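PDB 2G9Z: thiamine pyrophosphokinase from Candida albicans, which catalyses the transfer of a pyrophosphate group from ATP to thiamine, giving the cofactor thiamine pyrophosphate. Local coordinates for residues A[20-25]-A[301-306]; A[92-97]-A[128-133]; A[121-126]-A[141-146]; A[288-293]-A[326-331]. One frame throughout, in Å; residues are numbered along the deposited sequence.

Interaction 1: A[20-25]-A[301-306]; sequences LIEQVI and RNWKTE. With VNP (3-[(4-amino-2-methylpyrimidin-5-yl)methyl]-5-(2-{[hydroxy(phosphonoamino)phosphoryl]oxy}ethyl)-4-methyl-1,3-thiazol-3-I um), chain N.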
# COMPACT_ATOMS: atom_id res chain seq x y z
N LEU A 20 -16.08 14.04 -23.52
CA LEU A 20 -14.75 14.53 -23.87
C LEU A 20 -13.75 13.39 -23.95
O LEU A 20 -13.79 12.45 -23.16
CB LEU A 20 -14.27 15.56 -22.84
CG LEU A 20 -15.13 16.82 -22.69
CD1 LEU A 20 -14.52 17.72 -21.63
CD2 LEU A 20 -15.23 17.55 -24.02
N ILE A 21 -12.84 13.48 -24.92
CA ILE A 21 -11.83 12.45 -25.11
C ILE A 21 -10.89 12.40 -23.92
O ILE A 21 -10.45 13.44 -23.42
CB ILE A 21 -10.99 12.72 -26.37
CG1 ILE A 21 -11.89 12.84 -27.60
CG2 ILE A 21 -9.98 11.59 -26.58
CD1 ILE A 21 -11.20 13.43 -28.81
N GLU A 22 -10.59 11.19 -23.45
CA GLU A 22 -9.66 11.01 -22.34
C GLU A 22 -8.28 11.01 -22.98
O GLU A 22 -7.87 10.02 -23.58
CB GLU A 22 -9.93 9.69 -21.62
CG GLU A 22 -11.30 9.63 -20.98
CD GLU A 22 -11.50 8.39 -20.14
OE1 GLU A 22 -10.65 8.11 -19.28
OE2 GLU A 22 -12.52 7.69 -20.35
N GLN A 23 -7.57 12.12 -22.85
CA GLN A 23 -6.26 12.27 -23.45
C GLN A 23 -5.06 12.11 -22.53
O GLN A 23 -5.12 12.42 -21.34
CB GLN A 23 -6.18 13.65 -24.14
CG GLN A 23 -7.14 13.81 -25.31
CD GLN A 23 -7.26 15.26 -25.79
OE1 GLN A 23 -7.41 15.51 -26.99
NE2 GLN A 23 -7.21 16.20 -24.86
N VAL A 24 -3.97 11.60 -23.10
CA VAL A 24 -2.70 11.44 -22.41
C VAL A 24 -1.67 12.06 -23.35
O VAL A 24 -1.51 11.62 -24.49
CB VAL A 24 -2.33 9.95 -22.16
CG1 VAL A 24 -0.92 9.86 -21.59
CG2 VAL A 24 -3.33 9.33 -21.18
N ILE A 25 -1.00 13.10 -22.88
CA ILE A 25 -0.02 13.80 -23.69
C ILE A 25 1.41 13.54 -23.22
O ILE A 25 1.77 13.85 -22.09
CB ILE A 25 -0.25 15.33 -23.62
CG1 ILE A 25 -1.69 15.65 -24.04
CG2 ILE A 25 0.75 16.05 -24.51
CD1 ILE A 25 -2.11 17.07 -23.72
N ARG A 301 -5.82 14.78 -19.70
CA ARG A 301 -6.84 15.77 -19.98
C ARG A 301 -8.15 15.01 -19.98
O ARG A 301 -8.32 14.07 -20.75
CB ARG A 301 -6.59 16.45 -21.34
CG ARG A 301 -5.26 17.21 -21.42
CD ARG A 301 -5.13 18.20 -20.27
NE ARG A 301 -3.73 18.50 -19.95
CZ ARG A 301 -2.92 19.20 -20.73
NH1 ARG A 301 -3.35 19.69 -21.89
NH2 ARG A 301 -1.66 19.40 -20.36
N ASN A 302 -9.06 15.39 -19.09
CA ASN A 302 -10.36 14.73 -18.97
C ASN A 302 -10.20 13.21 -18.89
O ASN A 302 -11.01 12.46 -19.43
CB ASN A 302 -11.22 15.11 -20.17
CG ASN A 302 -11.48 16.61 -20.25
OD1 ASN A 302 -12.05 17.20 -19.34
ND2 ASN A 302 -11.04 17.22 -21.34
N TRP A 303 -9.14 12.78 -18.20
CA TRP A 303 -8.82 11.37 -18.04
C TRP A 303 -9.50 10.80 -16.80
O TRP A 303 -9.20 11.22 -15.68
CB TRP A 303 -7.30 11.23 -17.93
CG TRP A 303 -6.76 9.88 -18.25
CD1 TRP A 303 -6.65 9.31 -19.48
CD2 TRP A 303 -6.21 8.94 -17.32
NE1 TRP A 303 -6.05 8.08 -19.38
CE2 TRP A 303 -5.77 7.83 -18.07
CE3 TRP A 303 -6.03 8.94 -15.93
CZ2 TRP A 303 -5.17 6.71 -17.47
CZ3 TRP A 303 -5.43 7.83 -15.33
CH2 TRP A 303 -5.01 6.74 -16.10
N LYS A 304 -10.39 9.83 -17.01
CA LYS A 304 -11.14 9.20 -15.92
C LYS A 304 -10.35 8.07 -15.27
O LYS A 304 -9.93 7.13 -15.94
CB LYS A 304 -12.46 8.63 -16.44
CG LYS A 304 -13.34 9.63 -17.15
CD LYS A 304 -14.57 8.96 -17.73
CE LYS A 304 -15.37 9.92 -18.60
NZ LYS A 304 -16.51 9.24 -19.27
N THR A 305 -10.17 8.16 -13.96
CA THR A 305 -9.42 7.15 -13.23
C THR A 305 -10.21 6.51 -12.09
O THR A 305 -11.00 7.17 -11.41
CB THR A 305 -8.12 7.75 -12.66
OG1 THR A 305 -7.34 6.70 -12.07
CG2 THR A 305 -8.43 8.81 -11.60
N GLU A 306 -10.00 5.22 -11.89
CA GLU A 306 -10.67 4.50 -10.82
C GLU A 306 -10.08 3.10 -10.69
O GLU A 306 -9.48 2.58 -11.63
CB GLU A 306 -12.18 4.40 -11.10
CG GLU A 306 -12.58 3.48 -12.24
CD GLU A 306 -14.08 3.51 -12.52
OE1 GLU A 306 -14.87 3.48 -11.55
OE2 GLU A 306 -14.46 3.57 -13.70
O2G VNP N . 9.62 2.71 -15.08
PG VNP N . 9.28 2.16 -13.60
O3G VNP N . 8.83 3.26 -12.72
O1G VNP N . 10.63 1.48 -13.06
N3B VNP N . 8.16 1.00 -13.74
PB VNP N . 8.28 0.11 -15.10
O2B VNP N . 7.36 -1.04 -14.99
O1B VNP N . 9.71 -0.16 -15.34
O1 VNP N . 7.75 1.10 -16.26
C7 VNP N . 6.43 1.66 -16.31
C12 VNP N . 6.12 1.89 -17.79
C11 VNP N . 4.81 2.62 -18.11
C10 VNP N . 4.80 4.14 -17.90
CM4 VNP N . 6.06 5.00 -18.05
S1 VNP N . 3.31 2.16 -17.18
C9 VNP N . 2.64 3.77 -17.31
N5 VNP N . 3.61 4.64 -17.55
C7A VNP N . 3.44 6.09 -17.36
C5A VNP N . 2.00 6.57 -17.54
C6A VNP N . 1.40 7.16 -16.44
N1A VNP N . 0.20 7.69 -16.51
C2A VNP N . -0.50 7.66 -17.66
CM2 VNP N . -1.88 8.31 -17.72
N3A VNP N . 0.03 7.09 -18.75
C4A VNP N . 1.25 6.54 -18.72
N4A VNP N . 1.74 5.99 -19.83
O HOH W 1 -13.66 12.43 -20.51
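Gln23 and Arg301 pair through their backbones: Gln23 N donates to Arg301 O in the carbonyl plane, N to O 3.0 Å, and Arg301 N returns a bond to Gln23 O. Beside them the extended side chain of Glu22, its CG beside the backbone N (chi1 -64°), reaches across to 301-306, where OE1 accepts the backbone N of Lys304 at 2.9 Å. That N-H comes down on the carboxylate from above its plane, 54° out of it. The Glu22 and Lys304 side chains cross at about a right angle, and Glu22 OE2 stays 4.4 Å from Lys304 NZ, beyond a salt bridge; the ammonium is hydrogen-bonded to Ser18 O. The Gln23-Arg301 bonds make an antiparallel hydrogen-bonded pair, part of the two-stranded sheet of 23-26 and 298-301; just after it, Asn302 and Trp303 both face Leu291 in a G1 beta bulge. Val24 sets CG2 3.5 Å from Trp303 NE1, and the methyl CM2 of the bound thiamine imidodiphosphate, an analogue of thiamine pyrophosphate, lies over a face of the indole, 3.7 Å from Trp303 CZ2. Both residues line the pocket at the ligand's pyrimidine end. On the other side of the strand pair, Ile25 CD1 sits over one guanidinium face of Arg301, 3.4 Å from NH1. Further out, Arg301 NE is held by Ser293 O, Asn302 N by Asn292 OD1, and Tyr152 of the second subunit packs on Val24.

Interaction 2: A[92-97]-A[128-133]; sequences GGANSL and DSISPD. With MG (magnesium ion), chain C; MG (magnesium ion), chain D; VNP (3-[(4-amino-2-methylpyrimidin-5-yl)methyl]-5-(2-{[hydroxy(phosphonoamino)phosphoryl]oxy}ethyl)-4-methyl-1,3-thiazol-3-I um), chain H.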
# COMPACT_ATOMS: atom_id res chain seq x y z
N GLY A 92 4.61 1.41 19.14
CA GLY A 92 5.88 0.91 18.64
C GLY A 92 6.79 1.96 18.02
O GLY A 92 8.00 1.78 17.96
N GLY A 93 6.21 3.06 17.56
CA GLY A 93 7.00 4.13 16.97
C GLY A 93 8.08 4.62 17.92
O GLY A 93 9.08 5.19 17.49
N ALA A 94 7.87 4.41 19.22
CA ALA A 94 8.85 4.83 20.22
C ALA A 94 10.10 3.97 20.09
O ALA A 94 11.22 4.47 20.22
CB ALA A 94 8.26 4.70 21.63
N ASN A 95 9.92 2.67 19.84
CA ASN A 95 11.04 1.76 19.67
C ASN A 95 11.84 2.20 18.45
O ASN A 95 13.07 2.26 18.48
CB ASN A 95 10.56 0.32 19.43
CG ASN A 95 9.73 -0.22 20.57
OD1 ASN A 95 9.85 0.21 21.71
ND2 ASN A 95 8.88 -1.20 20.26
N SER A 96 11.12 2.51 17.38
CA SER A 96 11.73 2.95 16.14
C SER A 96 12.59 4.18 16.39
O SER A 96 13.72 4.28 15.89
CB SER A 96 10.65 3.27 15.10
OG SER A 96 9.78 2.16 14.91
N LEU A 97 12.06 5.12 17.17
CA LEU A 97 12.78 6.34 17.50
C LEU A 97 14.00 6.00 18.35
O LEU A 97 15.09 6.50 18.11
CB LEU A 97 11.88 7.30 18.28
CG LEU A 97 12.55 8.56 18.82
CD1 LEU A 97 13.12 9.38 17.67
CD2 LEU A 97 11.53 9.38 19.60
N ASP A 128 0.96 -2.40 22.89
CA ASP A 128 1.23 -3.82 22.77
C ASP A 128 2.45 -4.08 21.90
O ASP A 128 2.80 -5.23 21.62
CB ASP A 128 0.02 -4.57 22.22
CG ASP A 128 -0.52 -3.96 20.94
OD1 ASP A 128 0.11 -3.04 20.39
OD2 ASP A 128 -1.58 -4.43 20.49
N SER A 129 3.11 -3.01 21.47
CA SER A 129 4.31 -3.14 20.64
C SER A 129 5.50 -2.43 21.28
O SER A 129 6.63 -2.92 21.19
CB SER A 129 4.06 -2.60 19.23
OG SER A 129 3.86 -1.20 19.23
N ILE A 130 5.26 -1.29 21.93
CA ILE A 130 6.35 -0.56 22.56
C ILE A 130 7.03 -1.48 23.59
O ILE A 130 6.36 -2.21 24.31
CB ILE A 130 5.84 0.72 23.27
CG1 ILE A 130 7.02 1.58 23.73
CG2 ILE A 130 4.97 0.36 24.47
CD1 ILE A 130 6.61 2.92 24.33
N SER A 131 8.36 -1.46 23.64
CA SER A 131 9.08 -2.31 24.57
C SER A 131 9.15 -1.66 25.95
O SER A 131 9.31 -0.45 26.06
CB SER A 131 10.50 -2.59 24.07
OG SER A 131 11.31 -1.44 24.15
N PRO A 132 9.04 -2.47 27.02
CA PRO A 132 9.10 -1.97 28.40
C PRO A 132 10.26 -1.01 28.60
O PRO A 132 10.09 0.08 29.15
CB PRO A 132 9.26 -3.25 29.21
CG PRO A 132 8.48 -4.24 28.42
CD PRO A 132 8.93 -3.94 27.00
N ASP A 133 11.43 -1.42 28.13
CA ASP A 133 12.65 -0.62 28.23
C ASP A 133 12.51 0.75 27.58
O ASP A 133 12.84 1.77 28.18
CB ASP A 133 13.82 -1.37 27.60
CG ASP A 133 14.53 -2.26 28.59
OD1 ASP A 133 13.84 -2.95 29.37
OD2 ASP A 133 15.78 -2.28 28.58
MG MG C . -0.27 -0.93 19.47
MG MG D . -2.80 -3.26 19.17
O2G VNP H . -2.88 -4.28 17.36
PG VNP H . -2.07 -3.86 16.04
O3G VNP H . -2.37 -4.79 14.92
O1G VNP H . -0.51 -3.90 16.44
N3B VNP H . -2.44 -2.32 15.67
PB VNP H . -2.80 -1.41 16.96
O2B VNP H . -2.96 -0.01 16.52
O1B VNP H . -1.79 -1.68 18.01
O1 VNP H . -4.22 -1.98 17.47
C7 VNP H . -5.42 -1.98 16.69
C12 VNP H . -6.58 -1.91 17.68
C11 VNP H . -7.99 -1.99 17.10
C10 VNP H . -8.50 -3.39 16.74
CM4 VNP H . -8.06 -4.65 17.49
S1 VNP H . -8.33 -1.11 15.53
C9 VNP H . -9.53 -2.28 15.03
N5 VNP H . -9.35 -3.42 15.70
C7A VNP H . -9.96 -4.69 15.28
C5A VNP H . -11.27 -4.51 14.52
C6A VNP H . -11.28 -4.94 13.20
N1A VNP H . -12.40 -4.94 12.49
C2A VNP H . -13.55 -4.52 13.03
CM2 VNP H . -14.83 -4.56 12.19
N3A VNP H . -13.59 -4.09 14.29
C4A VNP H . -12.48 -4.07 15.05
N4A VNP H . -12.56 -3.62 16.30
O HOH W 2 1.05 -1.65 17.65
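Asn95 lays its amide along the backbone of 129-131 and grips it with both ends. OD1 accepts Ser131 N at 3.0 Å in an almost straight bond, 175° at the hydrogen, which arrives on a lone pair in the plane of the amide carbonyl. ND2 donates to Ser129 O, also 3.0 Å away. The acceptor lies in the amide plane of Asn95, although the donor stands 42° above the carbonyl plane of Ser129. With CG beside its own backbone N (chi1 -60°), the amide reaches from the first turn of helix 93-100 to the segment that leads into helix 132-139. Between these two bonds runs Ile130, whose CG1 approaches Asn95 OD1 and whose CD1 rests on Ala94 CB at 3.6 Å; Val134 of helix 132-139 touches both Ala94 and Asn95. Gly92 draws close at the other end of the contact, its N 2.7 Å from Ser129 OG. Ser131 is the N-cap of helix 132-139, its OG accepting from Val134 N, so Asn95 holds the residue just before the helix. Upstream, Asp128 splits its carboxylate between two magnesium ions, OD1 at 2.3 Å from one and OD2 at 2.1 Å from the other. Asp91, which binds the first of these ions, also takes the backbone N-H groups of Ser129 and Ile130. Both ions hold O1B of the ligand's diphosphate-like tail, and their charge would be expected to offset that of the phosphate oxygens, while Asp91 and Asn95 pin the backbone immediately after Asp128.

Interaction 3: A[121-126]-A[141-146]; sequences DYIVGD and HGSKII. With MG (magnesium ion), chain D; MG (magnesium ion), chain C; VNP (3-[(4-amino-2-methylpyrimidin-5-yl)methyl]-5-(2-{[hydroxy(phosphonoamino)phosphoryl]oxy}ethyl)-4-methyl-1,3-thiazol-3-I um), chain H.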
# COMPACT_ATOMS: atom_id res chain seq x y z
N ASP A 121 7.09 14.34 22.46
CA ASP A 121 6.14 15.04 23.30
C ASP A 121 5.09 14.08 23.85
O ASP A 121 4.74 14.14 25.03
CB ASP A 121 5.46 16.16 22.50
CG ASP A 121 6.42 17.28 22.16
OD1 ASP A 121 6.56 18.20 22.98
OD2 ASP A 121 7.04 17.22 21.07
N TYR A 122 4.59 13.20 22.99
CA TYR A 122 3.57 12.23 23.38
C TYR A 122 3.87 10.84 22.83
O TYR A 122 4.45 10.70 21.75
CB TYR A 122 2.19 12.64 22.84
CG TYR A 122 1.65 13.97 23.30
CD1 TYR A 122 0.83 14.06 24.42
CD2 TYR A 122 1.92 15.14 22.58
CE1 TYR A 122 0.28 15.28 24.82
CE2 TYR A 122 1.38 16.36 22.97
CZ TYR A 122 0.56 16.43 24.09
OH TYR A 122 0.02 17.63 24.45
N ILE A 123 3.48 9.82 23.59
CA ILE A 123 3.62 8.43 23.17
C ILE A 123 2.23 7.87 23.46
O ILE A 123 1.81 7.83 24.61
CB ILE A 123 4.65 7.66 24.01
CG1 ILE A 123 6.06 8.21 23.75
CG2 ILE A 123 4.59 6.18 23.67
CD1 ILE A 123 7.14 7.53 24.56
N VAL A 124 1.51 7.47 22.41
CA VAL A 124 0.15 6.97 22.60
C VAL A 124 -0.19 5.66 21.90
O VAL A 124 0.49 5.25 20.95
CB VAL A 124 -0.90 8.06 22.21
CG1 VAL A 124 -0.20 9.36 21.84
CG2 VAL A 124 -1.79 7.58 21.09
N GLY A 125 -1.25 5.01 22.37
CA GLY A 125 -1.69 3.75 21.78
C GLY A 125 -2.05 2.73 22.83
O GLY A 125 -2.13 3.07 24.02
N ASP A 126 -2.30 1.49 22.42
CA ASP A 126 -2.64 0.45 23.39
C ASP A 126 -1.40 -0.18 24.01
O ASP A 126 -1.50 -1.00 24.92
CB ASP A 126 -3.51 -0.62 22.74
CG ASP A 126 -2.92 -1.15 21.46
OD1 ASP A 126 -1.79 -0.76 21.13
OD2 ASP A 126 -3.60 -1.95 20.80
N HIS A 141 12.04 10.48 30.69
CA HIS A 141 12.55 11.70 30.07
C HIS A 141 11.50 12.76 29.80
O HIS A 141 11.76 13.74 29.11
CB HIS A 141 13.32 11.37 28.79
CG HIS A 141 14.74 10.97 29.03
ND1 HIS A 141 15.11 9.70 29.41
CD2 HIS A 141 15.89 11.69 28.97
CE1 HIS A 141 16.42 9.64 29.57
NE2 HIS A 141 16.92 10.84 29.31
N GLY A 142 10.30 12.56 30.34
CA GLY A 142 9.26 13.56 30.17
C GLY A 142 8.19 13.35 29.11
O GLY A 142 7.26 14.16 29.02
N SER A 143 8.31 12.30 28.31
CA SER A 143 7.31 12.03 27.29
C SER A 143 5.94 11.86 27.94
O SER A 143 5.83 11.18 28.96
CB SER A 143 7.66 10.76 26.51
OG SER A 143 8.85 10.92 25.76
N LYS A 144 4.92 12.49 27.37
CA LYS A 144 3.57 12.38 27.90
C LYS A 144 2.97 11.07 27.40
O LYS A 144 2.78 10.89 26.19
CB LYS A 144 2.71 13.56 27.42
CG LYS A 144 3.25 14.92 27.83
CD LYS A 144 2.36 16.04 27.33
CE LYS A 144 2.90 17.40 27.74
NZ LYS A 144 2.01 18.50 27.30
N ILE A 145 2.69 10.17 28.33
CA ILE A 145 2.14 8.86 28.01
C ILE A 145 0.62 8.81 28.02
O ILE A 145 -0.02 9.13 29.02
CB ILE A 145 2.63 7.81 29.01
CG1 ILE A 145 4.16 7.84 29.10
CG2 ILE A 145 2.12 6.43 28.61
CD1 ILE A 145 4.87 7.66 27.77
N ILE A 146 0.04 8.39 26.90
CA ILE A 146 -1.41 8.28 26.81
C ILE A 146 -1.79 6.87 26.36
O ILE A 146 -1.82 6.58 25.16
CB ILE A 146 -1.99 9.30 25.81
CG1 ILE A 146 -1.57 10.72 26.21
CG2 ILE A 146 -3.51 9.20 25.80
CD1 ILE A 146 -2.08 11.80 25.27
MG MG D . -2.80 -3.26 19.17
MG MG C . -0.27 -0.93 19.47
O2G VNP H . -2.88 -4.28 17.36
PG VNP H . -2.07 -3.86 16.04
O3G VNP H . -2.37 -4.79 14.92
O1G VNP H . -0.51 -3.90 16.44
N3B VNP H . -2.44 -2.32 15.67
PB VNP H . -2.80 -1.41 16.96
O2B VNP H . -2.96 -0.01 16.52
O1B VNP H . -1.79 -1.68 18.01
O1 VNP H . -4.22 -1.98 17.47
C7 VNP H . -5.42 -1.98 16.69
C12 VNP H . -6.58 -1.91 17.68
C11 VNP H . -7.99 -1.99 17.10
C10 VNP H . -8.50 -3.39 16.74
CM4 VNP H . -8.06 -4.65 17.49
S1 VNP H . -8.33 -1.11 15.53
C9 VNP H . -9.53 -2.28 15.03
N5 VNP H . -9.35 -3.42 15.70
C7A VNP H . -9.96 -4.69 15.28
C5A VNP H . -11.27 -4.51 14.52
C6A VNP H . -11.28 -4.94 13.20
N1A VNP H . -12.40 -4.94 12.49
C2A VNP H . -13.55 -4.52 13.03
CM2 VNP H . -14.83 -4.56 12.19
N3A VNP H . -13.59 -4.09 14.29
C4A VNP H . -12.48 -4.07 15.05
N4A VNP H . -12.56 -3.62 16.30
O HOH W 3 4.29 18.82 24.86
O HOH W 2 1.05 -1.65 17.65
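Four backbone hydrogen bonds join Asp121-Gly125 to Lys144-Ile146. Asp121 O takes Lys144 N and Lys144 O takes Ile123 N, both at 2.9 Å; then Ile123 O receives Ile146 N at 2.9 Å in a nearly straight bond of 174°, and Ile146 O closes the series with a longer bond from Gly125 N, 3.3 Å. The N-H of Lys144 meets Asp121 O from 38° above its carbonyl plane. Tyr122, Val124, Lys144 and Ile146 share one face of the sheet. There the Lys144 chain, fully extended, runs beside the Tyr122 ring in the same direction, bringing CD to 3.3 Å from CE1. Each polar end has its own partner: Lys144 NZ forms a salt bridge with Glu174, and Tyr122 OH bonds to His166 and Trp176. Ile146 CD1 reaches Tyr122 CD1 at 3.8 Å, and helix 155-170 packs over Tyr122 and Val124. The opposite face carries Ile123 and Ile145, lying side by side. The latter is bent at chi2 (-56°), which swings CD1 back to 3.8 Å from Ile123 CB, while Ile123 CD1 touches Ser143 CB; helix 132-139 covers these isoleucines. Beyond the strand, Asp126 OD1 and OD2 bind separate magnesium ions, 2.3 and 2.2 Å away, in the DxD pattern it forms with Asp128. This is a parallel beta-alpha-beta unit, strands 122-125 and 144-147 connected by helix 132-139, at the edge of the large mixed sheet, where 144-147 is the outermost strand within this chain, with Asp126 and Asp128, two of the magnesium-binding aspartates, on the loop at the C-terminal end of strand 122-125.

Interaction 4: A[288-293]-A[326-331]; sequences PIILNS and ECSDDI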
# COMPACT_ATOMS: atom_id res chain seq x y z
N PRO A 288 -15.87 7.54 -10.92
CA PRO A 288 -14.46 7.77 -11.25
C PRO A 288 -14.07 9.22 -11.01
O PRO A 288 -14.93 10.09 -10.82
CB PRO A 288 -14.39 7.39 -12.72
CG PRO A 288 -15.70 7.87 -13.23
CD PRO A 288 -16.67 7.40 -12.16
N ILE A 289 -12.77 9.48 -11.03
CA ILE A 289 -12.24 10.82 -10.83
C ILE A 289 -11.67 11.31 -12.16
O ILE A 289 -10.91 10.61 -12.81
CB ILE A 289 -11.14 10.81 -9.75
CG1 ILE A 289 -11.77 10.52 -8.38
CG2 ILE A 289 -10.40 12.14 -9.74
CD1 ILE A 289 -10.80 10.53 -7.23
N ILE A 290 -12.07 12.52 -12.55
CA ILE A 290 -11.60 13.10 -13.81
C ILE A 290 -10.36 13.92 -13.52
O ILE A 290 -10.37 14.78 -12.64
CB ILE A 290 -12.65 14.05 -14.43
CG1 ILE A 290 -14.02 13.37 -14.49
CG2 ILE A 290 -12.20 14.45 -15.83
CD1 ILE A 290 -14.07 12.17 -15.37
N LEU A 291 -9.30 13.67 -14.28
CA LEU A 291 -8.05 14.40 -14.08
C LEU A 291 -7.58 15.22 -15.28
O LEU A 291 -7.81 14.87 -16.44
CB LEU A 291 -6.93 13.41 -13.72
CG LEU A 291 -7.07 12.54 -12.47
CD1 LEU A 291 -5.97 11.47 -12.47
CD2 LEU A 291 -6.99 13.40 -11.23
N ASN A 292 -6.92 16.33 -14.98
CA ASN A 292 -6.33 17.22 -15.97
C ASN A 292 -5.01 17.63 -15.35
O ASN A 292 -4.99 18.24 -14.29
CB ASN A 292 -7.19 18.46 -16.21
CG ASN A 292 -8.38 18.18 -17.09
OD1 ASN A 292 -8.25 17.66 -18.19
ND2 ASN A 292 -9.57 18.54 -16.60
N SER A 293 -3.90 17.28 -15.99
CA SER A 293 -2.60 17.65 -15.45
C SER A 293 -1.79 18.48 -16.42
O SER A 293 -1.97 18.38 -17.64
CB SER A 293 -1.80 16.40 -15.06
OG SER A 293 -1.49 15.60 -16.19
N GLU A 326 -5.71 19.00 -11.78
CA GLU A 326 -7.08 19.36 -11.46
C GLU A 326 -7.79 18.02 -11.33
O GLU A 326 -7.59 17.13 -12.14
CB GLU A 326 -7.71 20.19 -12.57
CG GLU A 326 -9.17 20.51 -12.34
CD GLU A 326 -9.70 21.53 -13.33
OE1 GLU A 326 -9.37 21.42 -14.53
OE2 GLU A 326 -10.46 22.43 -12.90
N CYS A 327 -8.60 17.87 -10.29
CA CYS A 327 -9.30 16.60 -10.09
C CYS A 327 -10.75 16.83 -9.68
O CYS A 327 -11.05 17.75 -8.93
CB CYS A 327 -8.58 15.79 -9.01
SG CYS A 327 -8.44 16.62 -7.41
N SER A 328 -11.64 15.97 -10.16
CA SER A 328 -13.07 16.10 -9.85
C SER A 328 -13.41 15.73 -8.41
O SER A 328 -14.54 15.96 -7.96
CB SER A 328 -13.89 15.23 -10.80
OG SER A 328 -13.51 13.87 -10.68
N ASP A 329 -12.45 15.16 -7.69
CA ASP A 329 -12.62 14.75 -6.30
C ASP A 329 -11.25 14.48 -5.71
O ASP A 329 -10.28 14.29 -6.45
CB ASP A 329 -13.45 13.47 -6.21
CG ASP A 329 -14.86 13.72 -5.75
OD1 ASP A 329 -15.03 14.33 -4.67
OD2 ASP A 329 -15.80 13.31 -6.46
N ASP A 330 -11.16 14.46 -4.38
CA ASP A 330 -9.89 14.22 -3.72
C ASP A 330 -9.25 12.95 -4.28
O ASP A 330 -9.94 11.97 -4.58
CB ASP A 330 -10.06 14.06 -2.21
CG ASP A 330 -10.47 15.34 -1.51
OD1 ASP A 330 -10.41 16.43 -2.12
OD2 ASP A 330 -10.86 15.26 -0.32
N ILE A 331 -7.93 12.97 -4.42
CA ILE A 331 -7.22 11.81 -4.91
C ILE A 331 -5.80 11.83 -4.37
O ILE A 331 -5.18 12.89 -4.24
CB ILE A 331 -7.21 11.76 -6.47
CG1 ILE A 331 -6.56 10.45 -6.94
CG2 ILE A 331 -6.47 12.97 -7.03
CD1 ILE A 331 -6.65 10.22 -8.47
O HOH W 4 -15.08 12.43 -9.28
O HOH W 5 -10.47 17.51 -13.37
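Backbone bonds first: Asn292 and Glu326 form an antiparallel hydrogen-bonded pair, Glu326 N giving to Asn292 O at 2.7 Å and Asn292 N to Glu326 O at 3.0 Å. Leu291 and Cys327 beside them are the non-hydrogen-bonded pair. At Ser328 the strand gives way to a turn, yet the pattern carries on: Ser328 N donates to Ile290 O in the carbonyl plane, and its hydroxyl replaces a main-chain carbonyl, OG accepting Ile290 N at 2.7 Å. With OG lodged between its own N and carbonyl carbon (chi1 59°), the hydroxyl reaches that N-H. One water bonds to Pro288 O, Ser328 OG and Asp329 OD2, while a second one donates to Ile290 O. Among polar side chains, Asn292 and Glu326 lie side by side with their planes 58° apart; the Asn292 amide uses OD1 for Asn302 N. Apolar packing lies on the face of Leu291 and Cys327. Leu291 CD2 meets Cys327 CB at 3.6 Å, and Ile289 stretches CD1 past Asp329 to Ile331 CB, 3.9 Å away; Leu280 and Thr305 also pack here. Strands 289-294 and 322-327 are neighbours in a five-stranded mixed sheet; both segments belong to the vitamin B1 binding family region. The turn after Cys327 passes the chain to strand 331-336, so Ile331 packs against Ile289 and Leu291 and joins the five-stranded sheet to the large mixed sheet.

From the N terminus, segment 20-25 opens a loop of 275 residues that interaction 1 closes at 301-306, tying the N-terminal strand to the vitamin B1 binding region. Interactions 2 and 3 nest inside this loop and cross each other: 2 joins helix 93-100 to the start of helix 132-139, 3 pairs parallel strands 122-125 and 144-147, and Asp126 and Asp128 meet at the same two magnesium ions. Interaction 4, pairing strands 289-294 and 322-327, opens within the loop of interaction 1 but closes beyond it, so these two cross; strands 289-294 and 303-305 are sheet neighbours. Interactions 1 and 4 lie on one side of the chain's centre, interactions 2 and 3 on the other.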